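Local coordinates for protein pectate lyase/Amb allergen (PDB 4HWV) that probably cleaves the pectate of plant cell walls as a calcium-binding, secreted lyase of polysaccharide lyase family 1, at residues V192-F206 against S235-R249. Residues are numbered along the deposited sequence; the frame is centred on the assembly and turned at random.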
loop_
_atom_site.group_PDB
_atom_site.type_symbol
_atom_site.label_atom_id
_atom_site.label_comp_id
_atom_site.label_asym_id
_atom_site.label_seq_id
_atom_site.Cartn_x
_atom_site.Cartn_y
_atom_site.Cartn_z
ATOM N N VAL A 192 9.542 27.973 -16.792
ATOM C CA VAL A 192 9.080 28.716 -15.635
ATOM C C VAL A 192 10.209 28.904 -14.631
ATOM O O VAL A 192 11.252 28.257 -14.708
ATOM C CB VAL A 192 7.915 27.974 -14.913
ATOM C CG1 VAL A 192 6.745 27.761 -15.879
ATOM C CG2 VAL A 192 8.403 26.644 -14.325
ATOM N N ALA A 193 9.977 29.766 -13.656
ATOM C CA ALA A 193 10.906 29.925 -12.552
ATOM C C ALA A 193 10.138 30.161 -11.271
ATOM O O ALA A 193 9.000 30.646 -11.294
ATOM C CB ALA A 193 11.847 31.105 -12.798
ATOM N N ASN A 194 10.787 29.837 -10.155
ATOM C CA ASN A 194 10.402 30.329 -8.830
ATOM C C ASN A 194 9.197 29.583 -8.237
ATOM O O ASN A 194 8.076 30.108 -8.183
ATOM C CB ASN A 194 10.185 31.838 -8.847
ATOM C CG ASN A 194 10.096 32.391 -7.458
ATOM O OD1 ASN A 194 10.745 31.863 -6.537
ATOM N ND2 ASN A 194 9.312 33.463 -7.278
ATOM N N ILE A 195 9.438 28.351 -7.789
ATOM C CA ILE A 195 8.375 27.462 -7.313
ATOM C C ILE A 195 8.767 26.885 -5.959
ATOM O O ILE A 195 9.922 26.475 -5.764
ATOM C CB ILE A 195 8.111 26.332 -8.334
ATOM C CG1 ILE A 195 7.462 26.909 -9.601
ATOM C CG2 ILE A 195 7.235 25.234 -7.720
ATOM C CD1 ILE A 195 7.488 25.955 -10.804
ATOM N N VAL A 196 7.816 26.899 -5.011
ATOM C CA VAL A 196 8.021 26.352 -3.676
ATOM C C VAL A 196 6.934 25.305 -3.424
ATOM O O VAL A 196 5.748 25.552 -3.686
ATOM C CB VAL A 196 7.939 27.464 -2.613
ATOM C CG1 VAL A 196 7.852 26.856 -1.197
ATOM C CG2 VAL A 196 9.118 28.430 -2.754
ATOM N N ILE A 197 7.343 24.134 -2.919
ATOM C CA ILE A 197 6.403 23.050 -2.642
ATOM C C ILE A 197 6.716 22.526 -1.245
ATOM O O ILE A 197 7.841 22.081 -1.005
ATOM C CB ILE A 197 6.539 21.899 -3.701
ATOM C CG1 ILE A 197 6.231 22.438 -5.111
ATOM C CG2 ILE A 197 5.642 20.725 -3.355
ATOM C CD1 ILE A 197 6.533 21.468 -6.229
ATOM N N ARG A 198 5.756 22.611 -0.315
ATOM C CA ARG A 198 6.004 22.217 1.079
ATOM C C ARG A 198 4.810 21.522 1.714
ATOM O O ARG A 198 3.663 21.808 1.397
ATOM C CB ARG A 198 6.318 23.431 1.969
ATOM C CG ARG A 198 7.364 24.360 1.395
ATOM C CD ARG A 198 7.608 25.523 2.330
ATOM N NE ARG A 198 8.446 25.158 3.473
ATOM C CZ ARG A 198 8.685 25.970 4.493
ATOM N NH1 ARG A 198 8.057 27.143 4.580
ATOM N NH2 ARG A 198 9.536 25.595 5.436
ATOM N N ASN A 199 5.113 20.625 2.656
ATOM C CA ASN A 199 4.131 20.065 3.566
ATOM C C ASN A 199 3.054 19.213 2.908
ATOM O O ASN A 199 1.945 19.129 3.427
ATOM C CB ASN A 199 3.486 21.150 4.435
ATOM C CG ASN A 199 2.862 20.573 5.693
ATOM O OD1 ASN A 199 3.429 19.658 6.294
ATOM N ND2 ASN A 199 1.703 21.104 6.105
ATOM N N ILE A 200 3.405 18.527 1.817
ATOM C CA ILE A 200 2.460 17.666 1.101
ATOM C C ILE A 200 3.008 16.244 1.109
ATOM O O ILE A 200 4.226 16.018 1.004
ATOM C CB ILE A 200 2.283 18.158 -0.355
ATOM C CG1 ILE A 200 1.643 19.543 -0.342
ATOM C CG2 ILE A 200 1.446 17.180 -1.201
ATOM C CD1 ILE A 200 1.876 20.339 -1.608
ATOM N N THR A 201 2.107 15.278 1.263
ATOM C CA THR A 201 2.456 13.871 1.055
ATOM C C THR A 201 2.050 13.466 -0.361
ATOM O O THR A 201 0.865 13.480 -0.695
ATOM C CB THR A 201 1.774 12.989 2.108
ATOM O OG1 THR A 201 2.342 13.309 3.374
ATOM C CG2 THR A 201 2.012 11.504 1.849
ATOM N N PHE A 202 3.051 13.129 -1.182
ATOM C CA PHE A 202 2.866 12.742 -2.569
ATOM C C PHE A 202 2.935 11.217 -2.633
ATOM O O PHE A 202 3.881 10.632 -2.101
ATOM C CB PHE A 202 4.005 13.312 -3.418
ATOM C CG PHE A 202 3.954 14.795 -3.628
ATOM C CD1 PHE A 202 3.259 15.306 -4.723
ATOM C CD2 PHE A 202 4.600 15.677 -2.764
ATOM C CE1 PHE A 202 3.204 16.662 -4.953
ATOM C CE2 PHE A 202 4.551 17.056 -3.002
ATOM C CZ PHE A 202 3.864 17.545 -4.089
ATOM N N GLU A 203 1.967 10.574 -3.283
ATOM C CA GLU A 203 2.001 9.106 -3.397
ATOM C C GLU A 203 1.695 8.611 -4.790
ATOM O O GLU A 203 0.719 9.041 -5.410
ATOM C CB GLU A 203 0.950 8.438 -2.496
ATOM C CG GLU A 203 1.145 8.705 -1.000
ATOM C CD GLU A 203 0.072 8.104 -0.123
ATOM O OE1 GLU A 203 -0.686 7.231 -0.584
ATOM O OE2 GLU A 203 0.008 8.510 1.058
ATOM N N ASP A 204 2.529 7.679 -5.257
ATOM C CA ASP A 204 2.127 6.670 -6.239
ATOM C C ASP A 204 1.740 7.263 -7.589
ATOM O O ASP A 204 0.570 7.217 -7.998
ATOM C CB ASP A 204 0.995 5.811 -5.652
ATOM C CG ASP A 204 0.678 4.587 -6.492
ATOM O OD1 ASP A 204 1.504 4.180 -7.333
ATOM O OD2 ASP A 204 -0.415 4.037 -6.307
ATOM N N ALA A 205 2.733 7.824 -8.282
ATOM C CA ALA A 205 2.540 8.276 -9.658
ATOM C C ALA A 205 2.575 7.036 -10.542
ATOM O O ALA A 205 3.639 6.589 -10.965
ATOM C CB ALA A 205 3.626 9.273 -10.048
ATOM N N PHE A 206 1.398 6.470 -10.772
ATOM C CA PHE A 206 1.250 5.120 -11.325
ATOM C C PHE A 206 0.842 5.197 -12.790
ATOM O O PHE A 206 -0.117 5.885 -13.162
ATOM C CB PHE A 206 0.156 4.408 -10.524
ATOM C CG PHE A 206 0.059 2.922 -10.769
ATOM C CD1 PHE A 206 0.699 2.021 -9.918
ATOM C CD2 PHE A 206 -0.703 2.427 -11.835
ATOM C CE1 PHE A 206 0.587 0.646 -10.113
ATOM C CE2 PHE A 206 -0.827 1.047 -12.043
ATOM C CZ PHE A 206 -0.177 0.152 -11.181
ATOM N N SER A 235 13.565 26.782 -13.264
ATOM C CA SER A 235 14.728 27.239 -12.509
ATOM C C SER A 235 14.241 27.789 -11.175
ATOM O O SER A 235 13.203 28.458 -11.143
ATOM C CB SER A 235 15.425 28.369 -13.266
ATOM O OG SER A 235 16.513 28.891 -12.524
ATOM N N HIS A 236 14.997 27.564 -10.100
ATOM C CA HIS A 236 14.686 28.119 -8.763
ATOM C C HIS A 236 13.464 27.460 -8.141
ATOM O O HIS A 236 12.339 27.973 -8.198
ATOM C CB HIS A 236 14.630 29.648 -8.771
ATOM C CG HIS A 236 15.981 30.262 -8.858
ATOM N ND1 HIS A 236 16.587 30.559 -10.055
ATOM C CD2 HIS A 236 16.882 30.558 -7.897
ATOM C CE1 HIS A 236 17.783 31.070 -9.826
ATOM N NE2 HIS A 236 17.994 31.067 -8.525
ATOM N N VAL A 237 13.721 26.276 -7.595
ATOM C CA VAL A 237 12.681 25.379 -7.116
ATOM C C VAL A 237 13.093 24.866 -5.745
ATOM O O VAL A 237 14.198 24.339 -5.595
ATOM C CB VAL A 237 12.488 24.172 -8.083
ATOM C CG1 VAL A 237 11.473 23.193 -7.525
ATOM C CG2 VAL A 237 12.062 24.648 -9.481
ATOM N N TRP A 238 12.207 25.028 -4.765
ATOM C CA TRP A 238 12.475 24.604 -3.402
ATOM C C TRP A 238 11.395 23.604 -2.983
ATOM O O TRP A 238 10.199 23.949 -2.905
ATOM C CB TRP A 238 12.484 25.813 -2.460
ATOM C CG TRP A 238 12.875 25.473 -1.040
ATOM C CD1 TRP A 238 13.828 24.572 -0.630
ATOM C CD2 TRP A 238 12.303 26.026 0.157
ATOM N NE1 TRP A 238 13.895 24.553 0.743
ATOM C CE2 TRP A 238 12.973 25.436 1.254
ATOM C CE3 TRP A 238 11.290 26.979 0.411
ATOM C CZ2 TRP A 238 12.644 25.737 2.584
ATOM C CZ3 TRP A 238 10.983 27.283 1.737
ATOM C CH2 TRP A 238 11.640 26.653 2.798
ATOM N N ILE A 239 11.831 22.366 -2.759
ATOM C CA ILE A 239 10.943 21.273 -2.397
ATOM C C ILE A 239 11.334 20.890 -0.982
ATOM O O ILE A 239 12.393 20.293 -0.757
ATOM C CB ILE A 239 11.135 20.091 -3.377
ATOM C CG1 ILE A 239 10.696 20.529 -4.782
ATOM C CG2 ILE A 239 10.408 18.843 -2.886
ATOM C CD1 ILE A 239 11.201 19.609 -5.892
ATOM N N ASP A 240 10.479 21.261 -0.029
ATOM C CA ASP A 240 10.853 21.215 1.378
ATOM C C ASP A 240 9.765 20.603 2.266
ATOM O O ASP A 240 8.585 20.956 2.154
ATOM C CB ASP A 240 11.127 22.648 1.862
ATOM C CG ASP A 240 11.429 22.712 3.350
ATOM O OD1 ASP A 240 12.554 22.350 3.770
ATOM O OD2 ASP A 240 10.516 23.127 4.105
ATOM N N HIS A 241 10.157 19.703 3.169
ATOM C CA HIS A 241 9.216 19.173 4.155
ATOM C C HIS A 241 8.015 18.488 3.506
ATOM O O HIS A 241 6.866 18.659 3.939
ATOM C CB HIS A 241 8.750 20.265 5.136
ATOM C CG HIS A 241 9.679 20.499 6.287
ATOM N ND1 HIS A 241 10.520 21.586 6.351
ATOM C CD2 HIS A 241 9.842 19.823 7.451
ATOM C CE1 HIS A 241 11.173 21.565 7.506
ATOM N NE2 HIS A 241 10.787 20.499 8.188
ATOM N N ASN A 242 8.285 17.667 2.487
ATOM C CA ASN A 242 7.251 16.835 1.875
ATOM C C ASN A 242 7.598 15.380 2.119
ATOM O O ASN A 242 8.726 15.043 2.512
ATOM C CB ASN A 242 7.156 17.063 0.359
ATOM C CG ASN A 242 6.935 18.514 0.015
ATOM O OD1 ASN A 242 5.827 19.037 0.179
ATOM N ND2 ASN A 242 7.990 19.179 -0.466
ATOM N N THR A 243 6.614 14.518 1.891
ATOM C CA THR A 243 6.840 13.081 1.915
ATOM C C THR A 243 6.495 12.542 0.534
ATOM O O THR A 243 5.543 13.016 -0.087
ATOM C CB THR A 243 5.984 12.438 3.016
ATOM O OG1 THR A 243 6.423 12.968 4.271
ATOM C CG2 THR A 243 6.106 10.901 3.030
ATOM N N PHE A 244 7.285 11.584 0.034
ATOM C CA PHE A 244 7.082 10.991 -1.293
ATOM C C PHE A 244 7.234 9.490 -1.171
ATOM O O PHE A 244 8.166 9.022 -0.522
ATOM C CB PHE A 244 8.176 11.430 -2.263
ATOM C CG PHE A 244 8.229 12.911 -2.529
ATOM C CD1 PHE A 244 8.906 13.771 -1.678
ATOM C CD2 PHE A 244 7.676 13.427 -3.694
ATOM C CE1 PHE A 244 8.981 15.129 -1.963
ATOM C CE2 PHE A 244 7.759 14.772 -3.982
ATOM C CZ PHE A 244 8.398 15.625 -3.113
ATOM N N SER A 245 6.361 8.726 -1.833
ATOM C CA SER A 245 6.468 7.263 -1.825
ATOM C C SER A 245 5.636 6.661 -2.946
ATOM O O SER A 245 4.884 7.372 -3.615
ATOM C CB SER A 245 5.952 6.682 -0.507
ATOM O OG SER A 245 4.552 6.770 -0.453
ATOM N N ASP A 246 5.733 5.342 -3.112
ATOM C CA ASP A 246 4.854 4.627 -4.035
ATOM C C ASP A 246 3.499 4.281 -3.410
ATOM O O ASP A 246 2.766 3.440 -3.940
ATOM C CB ASP A 246 5.526 3.360 -4.564
ATOM C CG ASP A 246 6.625 3.667 -5.570
ATOM O OD1 ASP A 246 6.715 4.842 -6.019
ATOM O OD2 ASP A 246 7.380 2.725 -5.920
ATOM N N GLY A 247 3.151 4.941 -2.299
ATOM C CA GLY A 247 1.890 4.656 -1.648
ATOM C C GLY A 247 1.754 3.180 -1.331
ATOM O O GLY A 247 2.720 2.538 -0.916
ATOM N N ASP A 248 0.561 2.626 -1.562
ATOM C CA ASP A 248 0.320 1.223 -1.233
ATOM C C ASP A 248 0.327 0.322 -2.468
ATOM O O ASP A 248 -0.212 -0.777 -2.416
ATOM C CB ASP A 248 -0.982 1.060 -0.427
ATOM C CG ASP A 248 -2.211 1.278 -1.274
ATOM O OD1 ASP A 248 -2.089 1.910 -2.354
ATOM O OD2 ASP A 248 -3.309 0.816 -0.872
ATOM N N ARG A 249 0.921 0.782 -3.570
ATOM C CA ARG A 249 1.163 -0.083 -4.719
ATOM C C ARG A 249 2.662 -0.219 -4.938
ATOM O O ARG A 249 3.249 0.406 -5.835
ATOM C CB ARG A 249 0.461 0.440 -5.972
ATOM C CG ARG A 249 -1.043 0.167 -5.943
ATOM C CD ARG A 249 -1.744 0.511 -7.263
ATOM N NE ARG A 249 -1.746 1.950 -7.474
ATOM C CZ ARG A 249 -2.427 2.554 -8.445
ATOM N NH1 ARG A 249 -3.138 1.846 -9.332
ATOM N NH2 ARG A 249 -2.418 3.875 -8.500
HETATM O O HOH W 1 4.285 9.349 0.437
HETATM O O HOH W 2 -1.552 4.860 -1.849
HETATM O O HOH W 3 -2.261 4.654 -4.467
HETATM O O HOH W 4 5.469 7.133 -7.466
#
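Phe-202 and Phe-244 sit one beside the other on neighbouring coils, pointing the same way, with ring planes only 7° apart. The rings are near parallel but strongly offset, so that contact is made at their rims, Phe-202 CD2 meeting Phe-244 CE2 at 3.5 Å. Ile-195 beside Val-237 and Ile-197 beside Ile-239 continue this inward-facing file, which Leu-183 and Ile-229 of adjoining strands help to fill. At the corner between the two parallel strand pairs, Asn-242 reaches across with its amide: OD1 takes the N-H of Ile-200 on an in-plane lone pair (3.0 Å), while ND2 gives a nearly straight bond to Ile-197 O, approaching from above that carbonyl's plane. One side chain thus ties both limbs of the neighbouring turn.

On the other face, a bend at chi3 (77°) turns the guanidinium of Arg-198 so that the CH2 corner of Trp-238 lies over its face, the two planes inclined by 34°. Its NE and NH2 grip Asp-240 OD2 side-on, each at 3.0 Å, and NH1 turns to Asp-19 O. The same carboxylate oxygen also accepts from His-241 ND1 at 2.7 Å, so three donors share it.

Where the strands end, Arg-249 lays its guanidinium flat on the Phe-206 ring, centres 3.6 Å apart, in a cation-pi stack. The edge of the guanidinium meets Asp-204, whose carboxylate stands almost perpendicular to it: NE lies 2.7 Å from OD2, on the syn lone pair, and NH2 binds that oxygen too. His-277 holds OD1 of this aspartate. A bridging asparagine at the turn, here Asn-242, is a known feature of the right-handed parallel beta-helix of pectate lyases, whose hallmark is in-register parallel coils with like residues stacked inside.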